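Local coordinates for protein glutathione S-transferase (Sphingobium chungbukense, PDB 6M1T) that binds glutathione and, as a beta-class glutathione S-transferase, probably transfers it to other molecules in detoxification, at residues M1-P7 against A24-V30; L133-D137 against M172-L178; D79-A83 against E150-A154; A108-L112 against A125-V129. One frame throughout, in Å; residues are numbered along the deposited sequence.

Contact 1: residues M1-P7 against A24-V30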
loop_
_atom_site.group_PDB
_atom_site.type_symbol
_atom_site.label_atom_id
_atom_site.label_comp_id
_atom_site.label_asym_id
_atom_site.label_seq_id
_atom_site.Cartn_x
_atom_site.Cartn_y
_atom_site.Cartn_z
ATOM N N MET A 1 9.338 -9.719 21.095
ATOM C CA MET A 1 8.638 -9.034 20.004
ATOM C C MET A 1 7.549 -8.150 20.631
ATOM O O MET A 1 6.784 -8.648 21.502
ATOM C CB MET A 1 7.989 -10.058 19.071
ATOM C CG MET A 1 7.683 -9.534 17.714
ATOM S SD MET A 1 7.863 -10.734 16.387
ATOM C CE MET A 1 6.576 -11.891 16.842
ATOM N N LYS A 2 7.511 -6.881 20.251
ATOM C CA LYS A 2 6.518 -5.921 20.786
ATOM C C LYS A 2 5.739 -5.381 19.591
ATOM O O LYS A 2 6.361 -4.821 18.656
ATOM C CB LYS A 2 7.153 -4.725 21.500
ATOM C CG LYS A 2 7.940 -4.997 22.773
ATOM C CD LYS A 2 8.219 -3.717 23.529
ATOM C CE LYS A 2 9.564 -3.709 24.217
ATOM N NZ LYS A 2 10.630 -3.336 23.254
ATOM N N LEU A 3 4.431 -5.498 19.650
ATOM C CA LEU A 3 3.519 -4.797 18.738
ATOM C C LEU A 3 2.955 -3.538 19.415
ATOM O O LEU A 3 2.396 -3.655 20.501
ATOM C CB LEU A 3 2.377 -5.746 18.361
ATOM C CG LEU A 3 1.414 -5.135 17.364
ATOM C CD1 LEU A 3 2.062 -4.961 15.977
ATOM C CD2 LEU A 3 0.146 -5.985 17.290
ATOM N N PHE A 4 3.086 -2.386 18.746
ATOM C CA PHE A 4 2.576 -1.081 19.201
ATOM C C PHE A 4 1.216 -0.870 18.585
ATOM O O PHE A 4 1.117 -0.962 17.353
ATOM C CB PHE A 4 3.551 0.054 18.867
ATOM C CG PHE A 4 4.837 -0.088 19.629
ATOM C CD1 PHE A 4 5.827 -0.955 19.198
ATOM C CD2 PHE A 4 5.017 0.586 20.825
ATOM C CE1 PHE A 4 6.999 -1.102 19.925
ATOM C CE2 PHE A 4 6.190 0.443 21.543
ATOM C CZ PHE A 4 7.179 -0.405 21.096
ATOM N N ILE A 5 0.228 -0.683 19.451
ATOM C CA ILE A 5 -1.197 -0.618 19.082
ATOM C C ILE A 5 -1.860 0.652 19.605
ATOM O O ILE A 5 -1.399 1.256 20.576
ATOM C CB ILE A 5 -1.954 -1.865 19.583
ATOM C CG1 ILE A 5 -2.080 -1.950 21.102
ATOM C CG2 ILE A 5 -1.320 -3.110 19.003
ATOM C CD1 ILE A 5 -3.219 -2.882 21.538
ATOM N N SER A 6 -3.022 0.912 19.016
ATOM C CA SER A 6 -4.092 1.754 19.594
ATOM C C SER A 6 -5.405 0.982 19.421
ATOM O O SER A 6 -5.718 0.527 18.330
ATOM C CB SER A 6 -4.088 3.103 18.910
ATOM O OG SER A 6 -5.094 3.912 19.494
ATOM N N PRO A 7 -6.192 0.738 20.491
ATOM C CA PRO A 7 -7.342 -0.173 20.383
ATOM C C PRO A 7 -8.273 0.194 19.239
ATOM O O PRO A 7 -8.695 1.350 19.128
ATOM C CB PRO A 7 -8.063 -0.047 21.725
ATOM C CG PRO A 7 -6.960 0.380 22.651
ATOM C CD PRO A 7 -6.066 1.308 21.838
ATOM N N ALA A 24 5.273 -15.390 20.559
ATOM C CA ALA A 24 5.489 -14.671 21.830
ATOM C C ALA A 24 5.473 -13.183 21.480
ATOM O O ALA A 24 6.218 -12.764 20.543
ATOM C CB ALA A 24 6.799 -15.097 22.479
ATOM N N PHE A 25 4.659 -12.391 22.166
ATOM C CA PHE A 25 4.645 -10.930 21.908
ATOM C C PHE A 25 4.039 -10.173 23.085
ATOM O O PHE A 25 3.252 -10.713 23.899
ATOM C CB PHE A 25 3.918 -10.647 20.579
ATOM C CG PHE A 25 2.420 -10.725 20.661
ATOM C CD1 PHE A 25 1.774 -11.938 20.580
ATOM C CD2 PHE A 25 1.647 -9.575 20.827
ATOM C CE1 PHE A 25 0.396 -12.023 20.668
ATOM C CE2 PHE A 25 0.256 -9.654 20.851
ATOM C CZ PHE A 25 -0.368 -10.875 20.830
ATOM N N ASP A 26 4.422 -8.907 23.153
ATOM C CA ASP A 26 3.809 -7.912 24.042
ATOM C C ASP A 26 2.963 -7.026 23.133
ATOM O O ASP A 26 3.441 -6.689 22.049
ATOM C CB ASP A 26 4.857 -7.101 24.802
ATOM C CG ASP A 26 5.783 -7.952 25.637
ATOM O OD1 ASP A 26 5.285 -8.929 26.218
ATOM O OD2 ASP A 26 6.973 -7.610 25.713
ATOM N N ALA A 27 1.769 -6.670 23.567
ATOM C CA ALA A 27 0.948 -5.641 22.917
ATOM C C ALA A 27 1.088 -4.380 23.763
ATOM O O ALA A 27 0.649 -4.424 24.907
ATOM C CB ALA A 27 -0.487 -6.083 22.809
ATOM N N VAL A 28 1.664 -3.312 23.210
ATOM C CA VAL A 28 1.975 -2.068 23.969
ATOM C C VAL A 28 1.115 -0.936 23.405
ATOM O O VAL A 28 1.191 -0.705 22.204
ATOM C CB VAL A 28 3.488 -1.812 23.852
ATOM C CG1 VAL A 28 3.911 -0.516 24.483
ATOM C CG2 VAL A 28 4.254 -2.987 24.477
ATOM N N LYS A 29 0.306 -0.280 24.246
ATOM C CA LYS A 29 -0.613 0.808 23.826
ATOM C C LYS A 29 0.182 2.112 23.608
ATOM O O LYS A 29 1.134 2.419 24.360
ATOM C CB LYS A 29 -1.764 0.971 24.823
ATOM C CG LYS A 29 -2.711 -0.222 24.874
ATOM C CD LYS A 29 -3.989 0.040 25.679
ATOM C CE LYS A 29 -3.940 -0.487 27.097
ATOM N NZ LYS A 29 -4.138 -1.961 27.134
ATOM N N VAL A 30 -0.194 2.840 22.569
ATOM C CA VAL A 30 0.311 4.209 22.280
ATOM C C VAL A 30 -0.865 5.180 22.368
ATOM O O VAL A 30 -1.948 4.899 21.774
ATOM C CB VAL A 30 0.956 4.280 20.889
ATOM C CG1 VAL A 30 1.547 5.664 20.606
ATOM C CG2 VAL A 30 2.001 3.180 20.709
#
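The Phe4 ring lies alongside the isopropyl group of Val28, the two side chains leaving the same face of the sheet and pointing the same way, with Phe4 CE2 3.8 Å from Val28 CG1. That methyl stands anti to its own backbone N (chi1 175°), a rotation that hands CG1 to the ring and leaves the other branch, CG2, 4.1 Å from Lys2 CD. Val30 comes in differently: its CG2 sits at the ring edge, near the plane, and reaches Phe4 CB at 3.9 Å. On the other face Leu3 pairs with Ala27 and Ile5 with Lys29, and the CG1 branch of Ile5 runs 4.2 Å from Lys29 CG, while Leu3 packs on Pro14 and His15 of helix 12-21. That helix links the two parallel strands in a beta-alpha-beta crossover, the opening unit of the thioredoxin-like domain. Leu3 and Ile5 each give and take a backbone bond: Leu3 N reaches Asp26 O at 2.9 Å, and Val28 N returns to Leu3 O at 2.8 Å, almost straight at 172°. Lys2 and Phe4 bond instead to strand 54-56, so strand 2-5 is hydrogen-bonded along both sides. Lys2 NZ stays 6.1 Å from Asp26 OD2, too far for a salt bridge; the strands are therefore held mainly by backbone hydrogen bonds and apolar overlap, with charge attraction probably a minor, solvent-weakened term.

Contact 2: residues L133-D137 against M172-L178. With CYS (cysteine), chain D.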
loop_
_atom_site.group_PDB
_atom_site.type_symbol
_atom_site.label_atom_id
_atom_site.label_comp_id
_atom_site.label_asym_id
_atom_site.label_seq_id
_atom_site.Cartn_x
_atom_site.Cartn_y
_atom_site.Cartn_z
ATOM N N LEU A 133 -17.250 -0.748 -0.431
ATOM C CA LEU A 133 -18.014 -1.769 0.320
ATOM C C LEU A 133 -18.870 -2.571 -0.709
ATOM O O LEU A 133 -18.867 -3.795 -0.635
ATOM C CB LEU A 133 -18.858 -1.074 1.396
ATOM C CG LEU A 133 -18.147 -0.553 2.660
ATOM C CD1 LEU A 133 -19.047 0.301 3.530
ATOM C CD2 LEU A 133 -17.548 -1.672 3.486
ATOM N N GLY A 134 -19.546 -1.896 -1.643
ATOM C CA GLY A 134 -20.327 -2.516 -2.746
ATOM C C GLY A 134 -19.486 -3.503 -3.545
ATOM O O GLY A 134 -19.940 -4.657 -3.750
ATOM N N ALA A 135 -18.271 -3.124 -3.961
ATOM C CA ALA A 135 -17.392 -3.998 -4.768
ATOM C C ALA A 135 -16.869 -5.155 -3.915
ATOM O O ALA A 135 -16.721 -6.281 -4.439
ATOM C CB ALA A 135 -16.248 -3.226 -5.366
ATOM N N LEU A 136 -16.486 -4.870 -2.671
ATOM C CA LEU A 136 -16.031 -5.931 -1.741
ATOM C C LEU A 136 -17.199 -6.902 -1.504
ATOM O O LEU A 136 -16.914 -8.124 -1.504
ATOM C CB LEU A 136 -15.533 -5.288 -0.449
ATOM C CG LEU A 136 -14.171 -4.601 -0.602
ATOM C CD1 LEU A 136 -13.936 -3.637 0.550
ATOM C CD2 LEU A 136 -13.051 -5.619 -0.753
ATOM N N ASP A 137 -18.414 -6.385 -1.294
ATOM C CA ASP A 137 -19.630 -7.215 -1.102
ATOM C C ASP A 137 -19.803 -8.232 -2.257
ATOM O O ASP A 137 -19.973 -9.421 -1.946
ATOM C CB ASP A 137 -20.885 -6.370 -0.880
ATOM C CG ASP A 137 -22.015 -7.222 -0.338
ATOM O OD1 ASP A 137 -21.889 -7.686 0.815
ATOM O OD2 ASP A 137 -22.978 -7.448 -1.072
ATOM N N MET A 172 -24.101 -1.241 7.747
ATOM C CA MET A 172 -23.477 -2.408 7.075
ATOM C C MET A 172 -24.542 -3.449 6.665
ATOM O O MET A 172 -24.160 -4.424 5.977
ATOM C CB MET A 172 -22.392 -3.042 7.952
ATOM C CG MET A 172 -21.182 -2.137 8.165
ATOM S SD MET A 172 -20.283 -1.956 6.623
ATOM C CE MET A 172 -19.537 -3.573 6.505
ATOM N N SER A 173 -25.835 -3.202 6.928
ATOM C CA SER A 173 -26.961 -4.040 6.401
ATOM C C SER A 173 -26.961 -4.102 4.861
ATOM O O SER A 173 -27.283 -5.183 4.299
ATOM C CB SER A 173 -28.310 -3.569 6.917
ATOM O OG SER A 173 -28.526 -4.094 8.209
ATOM N N ALA A 174 -26.611 -3.017 4.171
ATOM C CA ALA A 174 -26.558 -2.990 2.691
ATOM C C ALA A 174 -25.569 -4.019 2.124
ATOM O O ALA A 174 -25.625 -4.252 0.910
ATOM C CB ALA A 174 -26.239 -1.597 2.207
ATOM N N TYR A 175 -24.670 -4.615 2.920
ATOM C CA TYR A 175 -23.552 -5.455 2.401
ATOM C C TYR A 175 -23.593 -6.820 3.078
ATOM O O TYR A 175 -22.717 -7.158 3.868
ATOM C CB TYR A 175 -22.225 -4.697 2.576
ATOM C CG TYR A 175 -22.313 -3.247 2.160
ATOM C CD1 TYR A 175 -22.386 -2.904 0.816
ATOM C CD2 TYR A 175 -22.393 -2.224 3.094
ATOM C CE1 TYR A 175 -22.481 -1.582 0.406
ATOM C CE2 TYR A 175 -22.520 -0.897 2.699
ATOM C CZ TYR A 175 -22.579 -0.578 1.353
ATOM O OH TYR A 175 -22.676 0.720 0.916
ATOM N N PRO A 176 -24.598 -7.686 2.788
ATOM C CA PRO A 176 -24.834 -8.851 3.637
ATOM C C PRO A 176 -23.758 -9.923 3.442
ATOM O O PRO A 176 -23.594 -10.695 4.325
ATOM C CB PRO A 176 -26.229 -9.332 3.157
ATOM C CG PRO A 176 -26.247 -8.973 1.700
ATOM C CD PRO A 176 -25.524 -7.630 1.643
ATOM N N ASN A 177 -23.050 -9.949 2.315
ATOM C CA ASN A 177 -21.909 -10.874 2.106
ATOM C C ASN A 177 -20.757 -10.425 3.033
ATOM O O ASN A 177 -20.108 -11.301 3.609
ATOM C CB ASN A 177 -21.482 -10.975 0.638
ATOM C CG ASN A 177 -22.676 -11.228 -0.266
ATOM O OD1 ASN A 177 -23.635 -11.878 0.166
ATOM N ND2 ASN A 177 -22.638 -10.700 -1.485
ATOM N N LEU A 178 -20.576 -9.119 3.224
ATOM C CA LEU A 178 -19.556 -8.584 4.178
ATOM C C LEU A 178 -19.967 -8.964 5.599
ATOM O O LEU A 178 -19.131 -9.570 6.252
ATOM C CB LEU A 178 -19.406 -7.072 4.000
ATOM C CG LEU A 178 -18.886 -6.641 2.629
ATOM C CD1 LEU A 178 -18.589 -5.165 2.624
ATOM C CD2 LEU A 178 -17.643 -7.407 2.213
HETATM N N CYS D . -20.403 -5.417 11.949
HETATM C CA CYS D . -20.301 -6.198 10.677
HETATM C C CYS D . -20.617 -7.678 10.945
HETATM O O CYS D . -20.130 -8.198 11.981
HETATM C CB CYS D . -18.920 -6.008 10.056
HETATM S SG CYS D . -18.673 -6.831 8.454
#
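Helix 119-139 meets the start of helix 176-186 where the CA atoms of Asp137 and Asn177 lie 5.4 Å apart, just past Tyr175 at the N-cap position. A chi1 of -165° sets the Asp137 carboxylate opposite its own backbone N, at the opening turn of the second helix. There OD1 accepts from Leu178 N at 3.1 Å, nearly along its C-O axis, and more weakly from Asn177 N. Asn177 answers with its amide, ND2 giving a bond of 3.0 Å to Asp137 O from above the carbonyl plane. The carboxylate thus serves first-turn amides of helix 176-186 from a different helix of the GST C-terminal domain, and its negative charge would probably suit the helix N-terminus. A leucine in place of Asp137 would probably leave Leu178 N without its acceptor and the helix start without its compensating charge. Beside this carboxylate the Tyr175 ring is sandwiched: Leu133 CB sits over one face, 3.7 Å from the ring centroid in a CH-pi contact, and Ala174 CB over the other. Leu133 forks beyond it, CD1 to Met172 SD at 4.0 Å and CD2 to Leu178 CD1 at 3.7 Å. A bound cysteine sits nearby, its SG 3.9 Å from Met172 CE.

Contact 3: residues D79-A83 against E150-A154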
loop_
_atom_site.group_PDB
_atom_site.type_symbol
_atom_site.label_atom_id
_atom_site.label_comp_id
_atom_site.label_asym_id
_atom_site.label_seq_id
_atom_site.Cartn_x
_atom_site.Cartn_y
_atom_site.Cartn_z
ATOM N N ASP A 79 3.180 -23.161 8.826
ATOM C CA ASP A 79 2.056 -24.124 9.033
ATOM C C ASP A 79 0.691 -23.420 9.156
ATOM O O ASP A 79 -0.364 -24.070 8.883
ATOM C CB ASP A 79 2.327 -24.956 10.285
ATOM C CG ASP A 79 3.286 -26.090 10.000
ATOM O OD1 ASP A 79 3.410 -26.463 8.823
ATOM O OD2 ASP A 79 3.905 -26.565 10.954
ATOM N N ALA A 80 0.672 -22.174 9.622
ATOM C CA ALA A 80 -0.568 -21.388 9.792
ATOM C C ALA A 80 -1.176 -21.063 8.428
ATOM O O ALA A 80 -2.386 -20.793 8.413
ATOM C CB ALA A 80 -0.284 -20.127 10.569
ATOM N N ALA A 81 -0.347 -21.048 7.363
ATOM C CA ALA A 81 -0.726 -20.747 5.958
ATOM C C ALA A 81 -1.524 -19.436 5.896
ATOM O O ALA A 81 -2.604 -19.397 5.277
ATOM C CB ALA A 81 -1.498 -21.908 5.363
ATOM N N LEU A 82 -1.022 -18.393 6.567
ATOM C CA LEU A 82 -1.725 -17.086 6.623
ATOM C C LEU A 82 -1.220 -16.248 5.454
ATOM O O LEU A 82 -1.717 -15.130 5.280
ATOM C CB LEU A 82 -1.431 -16.370 7.947
ATOM C CG LEU A 82 -2.132 -16.918 9.177
ATOM C CD1 LEU A 82 -1.601 -16.234 10.414
ATOM C CD2 LEU A 82 -3.636 -16.782 9.097
ATOM N N ALA A 83 -0.177 -16.731 4.761
ATOM C CA ALA A 83 0.305 -16.164 3.471
ATOM C C ALA A 83 0.769 -17.324 2.599
ATOM O O ALA A 83 1.315 -18.301 3.123
ATOM C CB ALA A 83 1.420 -15.198 3.686
ATOM N N GLU A 150 -7.497 -19.932 1.286
ATOM C CA GLU A 150 -7.724 -20.121 2.739
ATOM C C GLU A 150 -7.505 -18.830 3.530
ATOM O O GLU A 150 -7.086 -17.808 2.947
ATOM C CB GLU A 150 -6.814 -21.225 3.264
ATOM C CG GLU A 150 -5.367 -21.084 2.847
ATOM C CD GLU A 150 -4.548 -22.195 3.475
ATOM O OE1 GLU A 150 -3.559 -22.602 2.872
ATOM O OE2 GLU A 150 -4.927 -22.657 4.571
ATOM N N PHE A 151 -7.822 -18.895 4.823
ATOM C CA PHE A 151 -7.793 -17.743 5.747
ATOM C C PHE A 151 -6.391 -17.141 5.745
ATOM O O PHE A 151 -5.364 -17.874 5.895
ATOM C CB PHE A 151 -8.266 -18.157 7.131
ATOM C CG PHE A 151 -8.397 -16.986 8.059
ATOM C CD1 PHE A 151 -9.409 -16.058 7.878
ATOM C CD2 PHE A 151 -7.544 -16.839 9.135
ATOM C CE1 PHE A 151 -9.553 -14.984 8.746
ATOM C CE2 PHE A 151 -7.673 -15.744 9.986
ATOM C CZ PHE A 151 -8.672 -14.822 9.791
ATOM N N SER A 152 -6.324 -15.819 5.541
ATOM C CA SER A 152 -5.040 -15.118 5.320
ATOM C C SER A 152 -4.983 -13.776 6.066
ATOM O O SER A 152 -6.014 -13.239 6.470
ATOM C CB SER A 152 -4.793 -14.905 3.863
ATOM O OG SER A 152 -5.457 -13.749 3.413
ATOM N N VAL A 153 -3.783 -13.217 6.149
ATOM C CA VAL A 153 -3.616 -11.852 6.728
ATOM C C VAL A 153 -4.461 -10.839 5.945
ATOM O O VAL A 153 -4.844 -9.820 6.528
ATOM C CB VAL A 153 -2.141 -11.448 6.812
ATOM C CG1 VAL A 153 -1.479 -12.224 7.933
ATOM C CG2 VAL A 153 -1.393 -11.630 5.485
ATOM N N ALA A 154 -4.817 -11.109 4.689
ATOM C CA ALA A 154 -5.647 -10.169 3.905
ATOM C C ALA A 154 -7.056 -10.188 4.474
ATOM O O ALA A 154 -7.668 -9.120 4.540
ATOM C CB ALA A 154 -5.620 -10.500 2.427
HETATM O O HOH W 1 -4.794 -20.328 7.030
#
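The N-terminal cap of helix 153-162, a hallmark of the GST C-terminal domain, is where Ser152 and Val153 receive Leu82 from the loop between helices 66-75 and 89-108. Ser152 is the N-cap residue, its OG accepting from Ala154 N at 3.0 Å. A chi1 of 84° swings OG between the backbone N and the carbonyl carbon and so brings it back over the first turn. Asp155 takes the Ser152 amide in return through OD2, consistent with the Ser-x-x-Asp capping box known from this family. The next amide, Val153 N, is turned to the loop: it donates to Leu82 O at 2.9 Å, in the carbonyl plane and fairly straight at 164°. Valine methyls close round the same oxygen, with Val153 CG2 3.5 Å from Leu82 O. The Leu82 side chain runs side by side with that of Phe151, pointing the same way, and Leu82 CD2 meets Phe151 CD2 at 3.9 Å, oblique to the ring. Arg188 makes a cation-pi contact with this ring, and Glu20 of helix 12-21 touches both Phe151 and Leu82. Contact 3 thereby ties the loop that follows helix 66-75 to the helical domain. At the outer end, the Glu150 carboxylate rests on a methyl, OE1 lying 3.3 Å from Ala81 CB, and a water stands 2.8 Å from both Ala80 O and Phe151 O.

Contact 4: residues A108-L112 against A125-V129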
loop_
_atom_site.group_PDB
_atom_site.type_symbol
_atom_site.label_atom_id
_atom_site.label_comp_id
_atom_site.label_asym_id
_atom_site.label_seq_id
_atom_site.Cartn_x
_atom_site.Cartn_y
_atom_site.Cartn_z
ATOM N N ALA A 108 -9.646 5.957 2.068
ATOM C CA ALA A 108 -11.057 6.412 1.880
ATOM C C ALA A 108 -11.658 6.937 3.195
ATOM O O ALA A 108 -12.438 7.893 3.127
ATOM C CB ALA A 108 -11.926 5.310 1.303
ATOM N N PHE A 109 -11.334 6.335 4.340
ATOM C CA PHE A 109 -11.956 6.615 5.662
ATOM C C PHE A 109 -11.418 7.900 6.309
ATOM O O PHE A 109 -12.046 8.438 7.269
ATOM C CB PHE A 109 -11.704 5.483 6.642
ATOM C CG PHE A 109 -12.532 4.254 6.419
ATOM C CD1 PHE A 109 -13.796 4.136 7.005
ATOM C CD2 PHE A 109 -12.050 3.198 5.675
ATOM C CE1 PHE A 109 -14.542 2.991 6.784
ATOM C CE2 PHE A 109 -12.807 2.057 5.454
ATOM C CZ PHE A 109 -14.064 1.964 6.016
ATOM N N VAL A 110 -10.263 8.392 5.860
ATOM C CA VAL A 110 -9.486 9.374 6.681
ATOM C C VAL A 110 -10.300 10.652 6.944
ATOM O O VAL A 110 -10.351 11.071 8.099
ATOM C CB VAL A 110 -8.090 9.616 6.073
ATOM C CG1 VAL A 110 -7.398 10.818 6.695
ATOM C CG2 VAL A 110 -7.259 8.354 6.223
ATOM N N PRO A 111 -10.960 11.303 5.957
ATOM C CA PRO A 111 -11.821 12.461 6.234
ATOM C C PRO A 111 -12.965 12.163 7.220
ATOM O O PRO A 111 -13.290 13.014 8.039
ATOM C CB PRO A 111 -12.446 12.824 4.880
ATOM C CG PRO A 111 -11.504 12.192 3.851
ATOM C CD PRO A 111 -10.954 10.961 4.531
ATOM N N LEU A 112 -13.539 10.960 7.152
ATOM C CA LEU A 112 -14.641 10.550 8.066
ATOM C C LEU A 112 -14.143 10.482 9.509
ATOM O O LEU A 112 -15.010 10.634 10.393
ATOM C CB LEU A 112 -15.206 9.190 7.652
ATOM C CG LEU A 112 -15.940 9.123 6.323
ATOM C CD1 LEU A 112 -16.377 7.697 6.040
ATOM C CD2 LEU A 112 -17.145 10.040 6.306
ATOM N N ALA A 125 -16.242 11.238 1.208
ATOM C CA ALA A 125 -15.530 10.082 1.802
ATOM C C ALA A 125 -16.553 8.988 2.135
ATOM O O ALA A 125 -16.271 7.809 1.834
ATOM C CB ALA A 125 -14.735 10.510 3.011
ATOM N N SER A 126 -17.706 9.370 2.698
ATOM C CA SER A 126 -18.912 8.507 2.829
ATOM C C SER A 126 -19.136 7.724 1.534
ATOM O O SER A 126 -19.257 6.469 1.604
ATOM C CB SER A 126 -20.143 9.311 3.181
ATOM O OG SER A 126 -20.300 9.412 4.587
ATOM N N THR A 127 -19.167 8.437 0.398
ATOM C CA THR A 127 -19.474 7.892 -0.954
ATOM C C THR A 127 -18.398 6.901 -1.398
ATOM O O THR A 127 -18.754 5.832 -1.937
ATOM C CB THR A 127 -19.572 9.006 -2.009
ATOM O OG1 THR A 127 -20.752 9.740 -1.707
ATOM C CG2 THR A 127 -19.628 8.491 -3.432
ATOM N N ALA A 128 -17.131 7.285 -1.255
ATOM C CA ALA A 128 -15.967 6.467 -1.652
ATOM C C ALA A 128 -15.980 5.159 -0.855
ATOM O O ALA A 128 -15.750 4.122 -1.443
ATOM C CB ALA A 128 -14.687 7.235 -1.443
ATOM N N VAL A 129 -16.229 5.232 0.445
ATOM C CA VAL A 129 -16.256 4.033 1.332
ATOM C C VAL A 129 -17.408 3.114 0.903
ATOM O O VAL A 129 -17.157 1.890 0.720
ATOM C CB VAL A 129 -16.374 4.427 2.806
ATOM C CG1 VAL A 129 -16.743 3.206 3.637
ATOM C CG2 VAL A 129 -15.082 5.100 3.286
#
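A backbone bond of 2.9 Å from Val129 N to Ala125 O winds the turn that sets Ala125 and Val129 on one side of helix 119-139, both turned to the chain at Ala108-Leu112. Val129 spreads its methyls over the Phe109 ring, the two side chains crossing at about a right angle. CG2 lies above the ring centre, 4.0 Å from the centroid and only 7° off the normal, a CH-pi contact, while CG1 approaches Phe109 CZ at 3.8 Å. With CG1 anti to the backbone N (chi1 166°), CG2 is also placed to meet Ala108 CB at 3.7 Å. Phe105 and Trp164 meet the same ring edge-to-face, so the valine joins an aromatic cluster in the helical domain of the GST fold, where the chain leaves helix 89-108 and returns as helix 119-139. The Phe109 side chain lies about 6 Å from that of His106, a glutathione-binding residue. Farther along, Ala125 CB fits against Pro111 CG at 3.7 Å and also touches Leu112 CG. Leu112 then forks across the helix: CD1 approaches Val129 CG2 at 4.0 Å, and CD2 lies 3.6 Å from Ser126 OG. Shortened to an alanine, this side chain is likely to leave a gap beside Ala125, Ser126 and Val129. Ser126 OG itself makes a weak hydrogen bond to Lys122 O one turn earlier.

In the fold
Contact 1 builds the thioredoxin-like half, while contacts 2 and 4 lie across the chain's centre in the helical half and about 15 Å apart between centres, sharing helix 119-139. Contact 3 bridges these regions, its centre about 21 Å from that of contact 1 and about 22 Å from that of contact 2; contact 4 falls within the stretch of chain that contact 3 brings together. Glutathione lies between the halves: it is about 6 Å from the Ser6 side chain in contact 1 and about 8 Å from that of Phe109 in contact 4, against about 12 Å for Val153 in contact 3. Contact 2 instead contributes Met172 and Leu178 to the separate cysteine pocket.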